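Local coordinates for protein titin (Homo sapiens, PDB 3LCY) that is a giant muscle protein whose A-band part includes these two tandem immunoglobulin domains, which probably serve as structural modules of the filament, at residues L97-Y107 with V125-P133. Sequence-based numbering, arbitrary orientation.
Sequences LQATPQFHPGY and VMYIGRPVP
Backbone bonds join A99 to R130 and Q102 to I128, each pair linked in both directions, as expected of hydrogen-bonded antiparallel positions; the strand axes run 164° apart. The straightest of these bonds, I128 N to Q102 O, has an N-H...O angle of 169°. A fifth bond, H104 N to M126 O (3.0 Å), extends the ladder past F103. Between A99 and Q102 the register slips by one residue, the mark of a beta bulge. T100 and P101 occupy the slip, and P101 CA lies 3.4 Å from I128 O in a CA-H...O contact.

One continuous strand, 88-103, pairs with strand 76-83 in the first I-set immunoglobulin domain and, at its C-terminal end, with strand 121-130 of the second, so that the interdomain junction is itself beta-sheet. R130 adds a side-chain link: its NE forms a salt bridge with E75 of the first domain, and its NH2 donates to E156 O of the second.

Ring contacts gather around H104 and Y107. With CG anti to the backbone N (chi1 -155°), the H104 imidazole receives I128 CD1 over one face, 4.2 Å from the centroid, while Y107 CE2 covers the opposite face. Y107 in turn takes M126 CG over a face, 4.1 Å from its centroid; the bend at chi2 turns SD above that face in a distant Met-aromatic contact, 5.0 Å from the centroid, and the bend at chi3 brings CE near Y107 CE2.

Apolar packing without ring stacking brings F103 CD1 to 3.6 Å from V125 CG1, and F103 also touches V177, L179, V186 and A188 of the second domain. A water lies 2.8 Å from Y107 O and 3.3 Å from M126 O, within reach of both the turn H104-Y107 and the strand.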
loop_
_atom_site.group_PDB
_atom_site.type_symbol
_atom_site.label_atom_id
_atom_site.label_comp_id
_atom_site.label_asym_id
_atom_site.label_seq_id
_atom_site.Cartn_x
_atom_site.Cartn_y
_atom_site.Cartn_z
ATOM N N LEU A 97 -4.190 1.526 -6.058
ATOM C CA LEU A 97 -5.420 1.520 -5.281
ATOM C C LEU A 97 -5.988 2.922 -5.104
ATOM O O LEU A 97 -5.274 3.917 -5.231
ATOM C CB LEU A 97 -5.190 0.880 -3.913
ATOM C CG LEU A 97 -4.725 -0.575 -3.915
ATOM C CD1 LEU A 97 -4.555 -1.076 -2.491
ATOM C CD2 LEU A 97 -5.702 -1.454 -4.679
ATOM N N GLN A 98 -7.282 2.984 -4.810
ATOM C CA GLN A 98 -7.946 4.243 -4.505
ATOM C C GLN A 98 -8.703 4.118 -3.188
ATOM O O GLN A 98 -9.537 3.227 -3.022
ATOM C CB GLN A 98 -8.904 4.634 -5.631
ATOM C CG GLN A 98 -8.225 4.918 -6.955
ATOM C CD GLN A 98 -9.216 5.177 -8.071
ATOM O OE1 GLN A 98 -8.893 5.027 -9.248
ATOM N NE2 GLN A 98 -10.433 5.563 -7.704
ATOM N N ALA A 99 -8.404 5.008 -2.249
ATOM C CA ALA A 99 -9.047 4.975 -0.943
ATOM C C ALA A 99 -8.956 6.330 -0.256
ATOM O O ALA A 99 -7.879 6.922 -0.171
ATOM C CB ALA A 99 -8.427 3.893 -0.073
ATOM N N THR A 100 -10.092 6.821 0.227
ATOM C CA THR A 100 -10.116 8.068 0.973
ATOM C C THR A 100 -9.362 7.863 2.275
ATOM O O THR A 100 -9.517 6.828 2.924
ATOM C CB THR A 100 -11.553 8.505 1.290
ATOM O OG1 THR A 100 -12.131 7.598 2.237
ATOM C CG2 THR A 100 -12.395 8.517 0.024
ATOM N N PRO A 101 -8.529 8.841 2.658
ATOM C CA PRO A 101 -7.737 8.738 3.885
ATOM C C PRO A 101 -8.596 8.299 5.065
ATOM O O PRO A 101 -9.686 8.833 5.274
ATOM C CB PRO A 101 -7.229 10.165 4.086
ATOM C CG PRO A 101 -7.141 10.714 2.702
ATOM C CD PRO A 101 -8.297 10.114 1.955
ATOM N N GLN A 102 -8.100 7.328 5.821
ATOM C CA GLN A 102 -8.848 6.742 6.925
ATOM C C GLN A 102 -7.889 6.129 7.933
ATOM O O GLN A 102 -7.009 5.353 7.566
ATOM C CB GLN A 102 -9.791 5.659 6.399
ATOM C CG GLN A 102 -10.351 4.742 7.474
ATOM C CD GLN A 102 -10.942 3.465 6.901
ATOM O OE1 GLN A 102 -10.737 3.141 5.730
ATOM N NE2 GLN A 102 -11.676 2.731 7.728
ATOM N N PHE A 103 -8.057 6.475 9.204
ATOM C CA PHE A 103 -7.234 5.876 10.244
ATOM C C PHE A 103 -7.541 4.389 10.362
ATOM O O PHE A 103 -8.702 3.978 10.351
ATOM C CB PHE A 103 -7.409 6.599 11.579
ATOM C CG PHE A 103 -6.853 7.994 11.582
ATOM C CD1 PHE A 103 -5.485 8.207 11.516
ATOM C CD2 PHE A 103 -7.696 9.092 11.653
ATOM C CE1 PHE A 103 -4.966 9.487 11.516
ATOM C CE2 PHE A 103 -7.182 10.375 11.656
ATOM C CZ PHE A 103 -5.817 10.573 11.588
ATOM N N HIS A 104 -6.485 3.591 10.467
ATOM C CA HIS A 104 -6.600 2.142 10.371
ATOM C C HIS A 104 -7.448 1.520 11.478
ATOM O O HIS A 104 -7.080 1.572 12.653
ATOM C CB HIS A 104 -5.208 1.501 10.364
ATOM C CG HIS A 104 -5.165 0.159 9.698
ATOM N ND1 HIS A 104 -5.921 -0.911 10.127
ATOM C CD2 HIS A 104 -4.453 -0.286 8.636
ATOM C CE1 HIS A 104 -5.682 -1.954 9.355
ATOM N NE2 HIS A 104 -4.794 -1.604 8.443
ATOM N N PRO A 105 -8.588 0.922 11.097
ATOM C CA PRO A 105 -9.341 0.070 12.024
ATOM C C PRO A 105 -8.609 -1.258 12.189
ATOM O O PRO A 105 -8.284 -1.910 11.196
ATOM C CB PRO A 105 -10.673 -0.142 11.302
ATOM C CG PRO A 105 -10.343 -0.003 9.857
ATOM C CD PRO A 105 -9.230 1.009 9.774
ATOM N N GLY A 106 -8.343 -1.642 13.431
ATOM C CA GLY A 106 -7.490 -2.784 13.706
ATOM C C GLY A 106 -6.305 -2.317 14.524
ATOM O O GLY A 106 -5.595 -3.112 15.144
ATOM N N TYR A 107 -6.099 -1.005 14.514
ATOM C CA TYR A 107 -5.099 -0.365 15.349
ATOM C C TYR A 107 -5.701 0.913 15.924
ATOM O O TYR A 107 -5.187 2.006 15.689
ATOM C CB TYR A 107 -3.855 -0.029 14.528
ATOM C CG TYR A 107 -3.290 -1.182 13.721
ATOM C CD1 TYR A 107 -2.534 -2.179 14.328
ATOM C CD2 TYR A 107 -3.493 -1.261 12.348
ATOM C CE1 TYR A 107 -2.010 -3.229 13.590
ATOM C CE2 TYR A 107 -2.972 -2.306 11.604
ATOM C CZ TYR A 107 -2.232 -3.286 12.228
ATOM O OH TYR A 107 -1.711 -4.326 11.489
ATOM N N VAL A 125 1.073 5.878 14.108
ATOM C CA VAL A 125 -0.294 5.853 13.594
ATOM C C VAL A 125 -0.427 5.104 12.269
ATOM O O VAL A 125 0.112 5.530 11.247
ATOM C CB VAL A 125 -0.853 7.280 13.412
ATOM C CG1 VAL A 125 -2.295 7.229 12.933
ATOM C CG2 VAL A 125 -0.751 8.062 14.710
ATOM N N MET A 126 -1.169 4.007 12.286
ATOM C CA MET A 126 -1.459 3.251 11.080
ATOM C C MET A 126 -2.654 3.878 10.356
ATOM O O MET A 126 -3.622 4.294 10.962
ATOM C CB MET A 126 -1.723 1.790 11.403
ATOM C CG MET A 126 -0.585 1.076 12.087
ATOM S SD MET A 126 0.843 0.742 11.060
ATOM C CE MET A 126 0.240 -0.525 9.979
ATOM N N TYR A 127 -2.578 3.955 9.045
ATOM C CA TYR A 127 -3.648 4.555 8.279
ATOM C C TYR A 127 -3.917 3.833 6.980
ATOM O O TYR A 127 -3.106 3.068 6.497
ATOM C CB TYR A 127 -3.317 6.005 7.955
ATOM C CG TYR A 127 -2.311 6.140 6.857
ATOM C CD1 TYR A 127 -2.703 6.199 5.540
ATOM C CD2 TYR A 127 -0.963 6.181 7.132
ATOM C CE1 TYR A 127 -1.794 6.298 4.549
ATOM C CE2 TYR A 127 -0.050 6.290 6.134
ATOM C CZ TYR A 127 -0.475 6.350 4.850
ATOM O OH TYR A 127 0.417 6.468 3.845
ATOM N N ILE A 128 -5.088 4.087 6.428
ATOM C CA ILE A 128 -5.422 3.564 5.132
ATOM C C ILE A 128 -5.686 4.758 4.230
ATOM O O ILE A 128 -6.528 5.572 4.516
ATOM C CB ILE A 128 -6.661 2.659 5.178
ATOM C CG1 ILE A 128 -6.319 1.329 5.827
ATOM C CG2 ILE A 128 -7.183 2.411 3.802
ATOM C CD1 ILE A 128 -7.492 0.456 6.054
ATOM N N GLY A 129 -4.955 4.858 3.137
ATOM C CA GLY A 129 -5.191 5.891 2.165
ATOM C C GLY A 129 -4.435 5.749 0.870
ATOM O O GLY A 129 -3.265 5.706 0.876
ATOM N N ARG A 130 -5.126 5.689 -0.258
ATOM C CA ARG A 130 -4.444 5.597 -1.547
ATOM C C ARG A 130 -5.036 6.632 -2.493
ATOM O O ARG A 130 -6.244 6.733 -2.591
ATOM C CB ARG A 130 -4.538 4.191 -2.132
ATOM C CG ARG A 130 -3.630 3.185 -1.457
ATOM C CD ARG A 130 -2.209 3.705 -1.332
ATOM N NE ARG A 130 -1.300 2.696 -0.800
ATOM C CZ ARG A 130 -0.789 2.710 0.422
ATOM N NH1 ARG A 130 -1.085 3.687 1.254
ATOM N NH2 ARG A 130 0.023 1.742 0.808
ATOM N N PRO A 131 -4.218 7.418 -3.180
ATOM C CA PRO A 131 -2.754 7.381 -3.137
ATOM C C PRO A 131 -2.224 7.875 -1.805
ATOM O O PRO A 131 -2.964 8.493 -1.053
ATOM C CB PRO A 131 -2.361 8.371 -4.230
ATOM C CG PRO A 131 -3.529 9.262 -4.363
ATOM C CD PRO A 131 -4.704 8.380 -4.176
ATOM N N VAL A 132 -0.960 7.609 -1.511
ATOM C CA VAL A 132 -0.423 8.023 -0.233
ATOM C C VAL A 132 -0.724 9.496 -0.039
ATOM O O VAL A 132 -0.439 10.337 -0.880
ATOM C CB VAL A 132 1.088 7.782 -0.196
ATOM C CG1 VAL A 132 1.667 8.164 1.142
ATOM C CG2 VAL A 132 1.378 6.342 -0.513
ATOM N N PRO A 133 -1.322 9.776 1.109
ATOM C CA PRO A 133 -1.748 11.115 1.506
ATOM C C PRO A 133 -0.701 12.015 2.117
ATOM O O PRO A 133 0.295 11.552 2.645
ATOM C CB PRO A 133 -2.799 10.817 2.565
ATOM C CG PRO A 133 -2.318 9.582 3.202
ATOM C CD PRO A 133 -1.621 8.779 2.147
HETATM O O HOH W 1 -3.819 3.866 14.187
#